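Local coordinates for protein NADH-dependent FAD reductase (Streptomyces globisporus, PDB 4R82) that reduces FAD with NADH and releases the FADH2 by free diffusion to the halogenase and monooxygenase of C-1027 antibiotic biosynthesis, at residues V34-V39 and G46-S51; V84-A89 and G128-L133. All blocks are in the same frame, centred on the assembly; numbering follows the deposited sequence.

How the contacts relate
Contact 1 comes first along the chain and closes before contact 2 opens; their centres lie about 10 Å apart. Both belong to one seven-stranded antiparallel sheet of the flavin reductase domain, in which strands 45-49, 35-39, 81-86 and 131-143 follow one another. Contact 1 joins the first two of these as a hairpin, and contact 2 joins the last two. Strands 35-39 and 81-86 are themselves neighbours: Val36 N lies 2.8 Å from Ser85 O and Val34 O 2.9 Å from Leu87 N, both probable hydrogen bonds. The hairpin that carries the flavin-binding segment 46-51 is thereby joined to the middle of the sheet, and both contacts also touch the second subunit.

Contact 1: V34-V39 and G46-S51. With FAD (flavin-adenine dinucleotide), chain K; NAD (nicotinamide-adenine-dinucleotide), chain C.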
# COMPACT_ATOMS: atom_id res chain seq x y z
N VAL A 34 -2.38 -8.43 -3.05
CA VAL A 34 -3.84 -8.40 -3.15
C VAL A 34 -4.37 -9.08 -1.90
O VAL A 34 -3.88 -10.14 -1.52
CB VAL A 34 -4.32 -9.19 -4.38
CG1 VAL A 34 -5.84 -9.08 -4.51
CG2 VAL A 34 -3.65 -8.68 -5.65
N THR A 35 -5.36 -8.46 -1.26
CA THR A 35 -6.01 -9.09 -0.11
C THR A 35 -7.48 -9.28 -0.39
O THR A 35 -8.04 -8.70 -1.34
CB THR A 35 -5.90 -8.22 1.16
OG1 THR A 35 -6.81 -7.11 1.06
CG2 THR A 35 -4.48 -7.70 1.35
N VAL A 36 -8.13 -10.09 0.44
CA VAL A 36 -9.59 -10.05 0.52
C VAL A 36 -9.90 -9.58 1.93
O VAL A 36 -9.43 -10.18 2.91
CB VAL A 36 -10.24 -11.41 0.26
CG1 VAL A 36 -11.75 -11.34 0.49
CG2 VAL A 36 -9.95 -11.88 -1.17
N VAL A 37 -10.65 -8.49 2.03
CA VAL A 37 -11.14 -8.02 3.31
C VAL A 37 -12.47 -8.70 3.59
O VAL A 37 -13.34 -8.74 2.71
CB VAL A 37 -11.33 -6.50 3.29
CG1 VAL A 37 -11.99 -6.01 4.59
CG2 VAL A 37 -9.98 -5.80 3.09
N THR A 38 -12.65 -9.22 4.80
CA THR A 38 -13.93 -9.85 5.13
C THR A 38 -14.50 -9.33 6.43
O THR A 38 -13.78 -8.83 7.30
CB THR A 38 -13.81 -11.39 5.21
OG1 THR A 38 -12.80 -11.74 6.17
CG2 THR A 38 -13.43 -11.98 3.85
N VAL A 39 -15.82 -9.46 6.55
CA VAL A 39 -16.51 -9.14 7.79
C VAL A 39 -17.50 -10.24 8.12
O VAL A 39 -17.91 -11.00 7.24
CB VAL A 39 -17.28 -7.80 7.70
CG1 VAL A 39 -16.32 -6.64 7.50
CG2 VAL A 39 -18.30 -7.86 6.57
N GLY A 46 -17.14 -10.40 1.65
CA GLY A 46 -15.74 -10.21 1.35
C GLY A 46 -15.59 -9.22 0.19
O GLY A 46 -16.52 -9.05 -0.60
N MSE A 47 -14.44 -8.57 0.11
CA MSE A 47 -14.15 -7.63 -0.99
C MSE A 47 -12.67 -7.65 -1.27
O MSE A 47 -11.85 -7.53 -0.35
CB MSE A 47 -14.59 -6.20 -0.64
CG MSE A 47 -14.47 -5.22 -1.84
SE MSE A 47 -14.61 -3.33 -1.33
CE MSE A 47 -12.79 -3.14 -0.64
N THR A 48 -12.31 -7.79 -2.54
CA THR A 48 -10.90 -7.75 -2.92
C THR A 48 -10.36 -6.33 -2.72
O THR A 48 -11.02 -5.34 -3.08
CB THR A 48 -10.74 -8.22 -4.37
OG1 THR A 48 -11.20 -9.57 -4.47
CG2 THR A 48 -9.28 -8.13 -4.80
N ALA A 49 -9.18 -6.23 -2.10
CA ALA A 49 -8.60 -4.93 -1.78
C ALA A 49 -7.10 -4.91 -1.91
O ALA A 49 -6.40 -5.78 -1.33
CB ALA A 49 -9.00 -4.50 -0.37
N ASN A 50 -6.57 -3.91 -2.61
CA ASN A 50 -5.12 -3.74 -2.66
C ASN A 50 -4.64 -2.49 -1.92
O ASN A 50 -3.44 -2.22 -1.86
CB ASN A 50 -4.62 -3.76 -4.10
CG ASN A 50 -4.89 -2.46 -4.81
OD1 ASN A 50 -5.88 -1.78 -4.54
ND2 ASN A 50 -3.99 -2.08 -5.71
N SER A 51 -5.57 -1.74 -1.33
CA SER A 51 -5.23 -0.52 -0.61
C SER A 51 -4.73 -0.81 0.81
O SER A 51 -4.44 0.11 1.57
CB SER A 51 -6.45 0.41 -0.54
OG SER A 51 -7.48 -0.21 0.22
N1 FAD K . -12.14 -1.57 -3.89
C2 FAD K . -11.89 -0.78 -2.86
O2 FAD K . -12.93 -0.00 -2.34
N3 FAD K . -10.71 -0.69 -2.26
C4 FAD K . -9.68 -1.42 -2.72
O4 FAD K . -8.44 -1.33 -2.11
C4X FAD K . -9.87 -2.27 -3.85
N5 FAD K . -8.82 -3.00 -4.33
C5X FAD K . -9.03 -3.83 -5.39
C6 FAD K . -7.95 -4.60 -5.88
C7 FAD K . -8.15 -5.44 -6.97
C7M FAD K . -6.98 -6.29 -7.53
C8 FAD K . -9.42 -5.53 -7.57
C8M FAD K . -9.61 -6.46 -8.75
C9 FAD K . -10.50 -4.77 -7.09
C9A FAD K . -10.31 -3.91 -5.98
N10 FAD K . -11.36 -3.17 -5.49
C10 FAD K . -11.13 -2.34 -4.43
C1' FAD K . -12.70 -3.21 -6.09
C2' FAD K . -13.65 -4.15 -5.38
O2' FAD K . -12.98 -5.38 -5.13
C3' FAD K . -14.82 -4.46 -6.30
O3' FAD K . -14.31 -4.86 -7.56
C4' FAD K . -15.65 -3.24 -6.55
O4' FAD K . -15.80 -2.55 -5.33
C5' FAD K . -17.01 -3.58 -7.20
O5' FAD K . -17.95 -4.20 -6.30
P FAD K . -18.26 -3.60 -4.81
O1P FAD K . -19.69 -3.89 -4.39
O2P FAD K . -18.04 -2.10 -4.83
O3P FAD K . -17.32 -4.25 -3.82
PA NAD C . -7.26 -0.83 -13.03
O1A NAD C . -8.54 -1.27 -12.33
O2A NAD C . -6.79 -1.94 -13.95
O5B NAD C . -6.15 -0.64 -11.93
C5B NAD C . -5.17 0.33 -11.96
C4B NAD C . -4.97 1.08 -10.72
O4B NAD C . -6.08 1.91 -10.53
C3B NAD C . -4.89 0.18 -9.56
O3B NAD C . -3.97 0.71 -8.65
C2B NAD C . -6.22 0.26 -8.96
O2B NAD C . -6.22 -0.07 -7.62
C1B NAD C . -6.58 1.65 -9.18
N9A NAD C . -8.03 1.92 -9.16
C8A NAD C . -8.96 1.41 -9.99
N7A NAD C . -10.18 1.89 -9.67
C5A NAD C . -10.02 2.72 -8.61
C6A NAD C . -10.89 3.50 -7.85
N6A NAD C . -12.24 3.51 -8.12
N1A NAD C . -10.39 4.23 -6.84
C2A NAD C . -9.08 4.23 -6.55
N3A NAD C . -8.22 3.51 -7.27
C4A NAD C . -8.65 2.74 -8.29
O3 NAD C . -7.53 0.47 -13.87
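Thr35 and Ala49 are joined by three hydrogen bonds, two of which end on the same oxygen. Ala49 O accepts Thr35 N at 2.9 Å and Thr35 OG1 at 2.8 Å, and the two donors reach it from opposite faces of its carbonyl plane. The hydroxyl gets there because chi1 of 75° sets OG1 between the backbone N and the carbonyl carbon, turned back toward the neighbouring strand. In return Ala49 N gives a nearly straight bond to Thr35 O (171° at the hydrogen). Two residues along, Val37 and Met47 repeat the hydrogen-bonded pairing, and the Val37 CG2 methyl rests on Ala49 CB at 3.8 Å. Val34 CG1 meets Thr48 CG2 at 3.6 Å, the two side chains crossing at a slant.

These pairs make strands 35-39 and 45-49 an antiparallel beta hairpin at one side of the domain's main sheet. The second strand leads straight into the flavin site: Asn50 N donates to FAD N5 at 3.0 Å, Ser51 N donates to FAD O4, and FAD O2' donates to Thr48 O at 2.8 Å. Backbone groups thus read the N5-O4 edge of the isoalloxazine, and Ser51 OG also lies 2.8 Å from FAD O4. Met47, present as selenomethionine, extends along the ribityl side and bends at chi3 (78°), which brings its CE to 3.4 Å from FAD C2. The same ring system is covered at its dimethylbenzene end by Thr48 CG2, next to FAD C7.

Farther out, Thr48 OG1 is bonded to Ala95 O and Cys65 N donates to Ser51 OG, bonds consistent with holding Thr48 and Ser51 in place. Phe167 packs on both Val34 and Asn50, while Phe30 of the second subunit lies against Thr35.

Contact 2: V84-A89 and G128-L133; sequences VSVLEA and GAVAHL
Val86 meets Val130 where the pairing of the two segments changes character. Its CG1, anti to the backbone N (chi1 175°), lies 4.1 Å from Val130 CB, and the other branch, CG2, turns to Leu133 CD1. Val86 N donates to Ala131 O at 3.0 Å. Its carbonyl instead takes Val130 N at 2.8 Å, one residue earlier than that partner, with the donor nearly in line with the C=O bond.

Val84 and Leu133 form the regular part, an antiparallel hydrogen-bonded pair. Val84 N donates to Leu133 O at 2.8 Å and Leu133 N to Val84 O at 2.9 Å. Leu133 CD1 also approaches Val84 CB, so that one methyl is shared between Val84 and Val86.

Toward Gly128 the two segments are bridged by a water that donates to Glu88 OE1 and Gly128 O; Glu88 OE1 also takes a hydrogen bond from Gly90 N. On the face of Ser85 and His132, Ser85 OG and His132 NE2 bond to Ile126 N and Ile126 O.

Strand 35-39 flanks strand 81-86 on its other edge, strand 146-158 follows strand 131-143, and Asp29 of the second subunit packs against Val86 and Val130.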
# COMPACT_ATOMS: atom_id res chain seq x y z
N VAL A 84 -8.35 -9.43 7.28
CA VAL A 84 -7.63 -9.29 6.02
C VAL A 84 -6.96 -10.62 5.69
O VAL A 84 -6.23 -11.17 6.52
CB VAL A 84 -6.55 -8.18 6.12
CG1 VAL A 84 -5.74 -8.08 4.81
CG2 VAL A 84 -7.18 -6.85 6.47
N SER A 85 -7.19 -11.13 4.47
CA SER A 85 -6.51 -12.33 4.03
C SER A 85 -5.60 -11.92 2.89
O SER A 85 -6.09 -11.48 1.84
CB SER A 85 -7.52 -13.38 3.54
OG SER A 85 -8.39 -13.79 4.58
N VAL A 86 -4.29 -12.04 3.10
CA VAL A 86 -3.33 -11.70 2.06
C VAL A 86 -3.23 -12.87 1.11
O VAL A 86 -2.84 -13.98 1.50
CB VAL A 86 -1.95 -11.42 2.65
CG1 VAL A 86 -0.93 -11.18 1.53
CG2 VAL A 86 -2.01 -10.24 3.61
N LEU A 87 -3.59 -12.65 -0.15
CA LEU A 87 -3.72 -13.76 -1.09
C LEU A 87 -2.37 -14.26 -1.58
O LEU A 87 -1.47 -13.48 -1.87
CB LEU A 87 -4.60 -13.38 -2.29
CG LEU A 87 -6.07 -13.08 -1.95
CD1 LEU A 87 -6.85 -12.78 -3.25
CD2 LEU A 87 -6.71 -14.23 -1.18
N GLU A 88 -2.28 -15.59 -1.67
CA GLU A 88 -1.09 -16.28 -2.13
C GLU A 88 -1.02 -16.30 -3.66
O GLU A 88 -2.03 -16.07 -4.33
CB GLU A 88 -1.14 -17.70 -1.53
CG GLU A 88 0.04 -18.59 -1.81
CD GLU A 88 -0.12 -19.36 -3.10
OE1 GLU A 88 -1.28 -19.52 -3.54
OE2 GLU A 88 0.91 -19.78 -3.69
N ALA A 89 0.17 -16.57 -4.19
CA ALA A 89 0.45 -16.49 -5.62
C ALA A 89 -0.56 -17.18 -6.54
O ALA A 89 -0.79 -16.72 -7.65
CB ALA A 89 1.85 -17.01 -5.90
N GLY A 128 -5.65 -20.87 2.35
CA GLY A 128 -4.61 -20.79 1.35
C GLY A 128 -3.87 -19.47 1.32
O GLY A 128 -2.92 -19.31 0.55
N ALA A 129 -4.29 -18.52 2.16
CA ALA A 129 -3.70 -17.19 2.20
C ALA A 129 -2.29 -17.20 2.79
O ALA A 129 -1.93 -18.10 3.57
CB ALA A 129 -4.59 -16.27 3.02
N VAL A 130 -1.49 -16.19 2.45
CA VAL A 130 -0.16 -16.04 3.03
C VAL A 130 -0.30 -15.72 4.52
O VAL A 130 0.47 -16.20 5.36
CB VAL A 130 0.63 -14.91 2.33
CG1 VAL A 130 2.06 -14.86 2.84
CG2 VAL A 130 0.64 -15.15 0.83
N ALA A 131 -1.31 -14.92 4.83
CA ALA A 131 -1.53 -14.49 6.21
C ALA A 131 -2.96 -14.09 6.44
O ALA A 131 -3.65 -13.67 5.50
CB ALA A 131 -0.61 -13.35 6.56
N HIS A 132 -3.39 -14.18 7.70
CA HIS A 132 -4.69 -13.65 8.14
C HIS A 132 -4.43 -12.64 9.23
O HIS A 132 -3.64 -12.90 10.14
CB HIS A 132 -5.55 -14.77 8.74
CG HIS A 132 -5.97 -15.83 7.76
ND1 HIS A 132 -6.23 -17.12 8.15
CD2 HIS A 132 -6.20 -15.78 6.43
CE1 HIS A 132 -6.59 -17.83 7.09
NE2 HIS A 132 -6.58 -17.04 6.03
N LEU A 133 -5.10 -11.49 9.16
CA LEU A 133 -5.03 -10.51 10.24
C LEU A 133 -6.45 -10.20 10.65
O LEU A 133 -7.30 -9.96 9.80
CB LEU A 133 -4.36 -9.21 9.78
CG LEU A 133 -2.92 -9.25 9.26
CD1 LEU A 133 -2.87 -9.58 7.78
CD2 LEU A 133 -2.20 -7.92 9.56
O HOH W 1 -2.74 -20.90 -1.66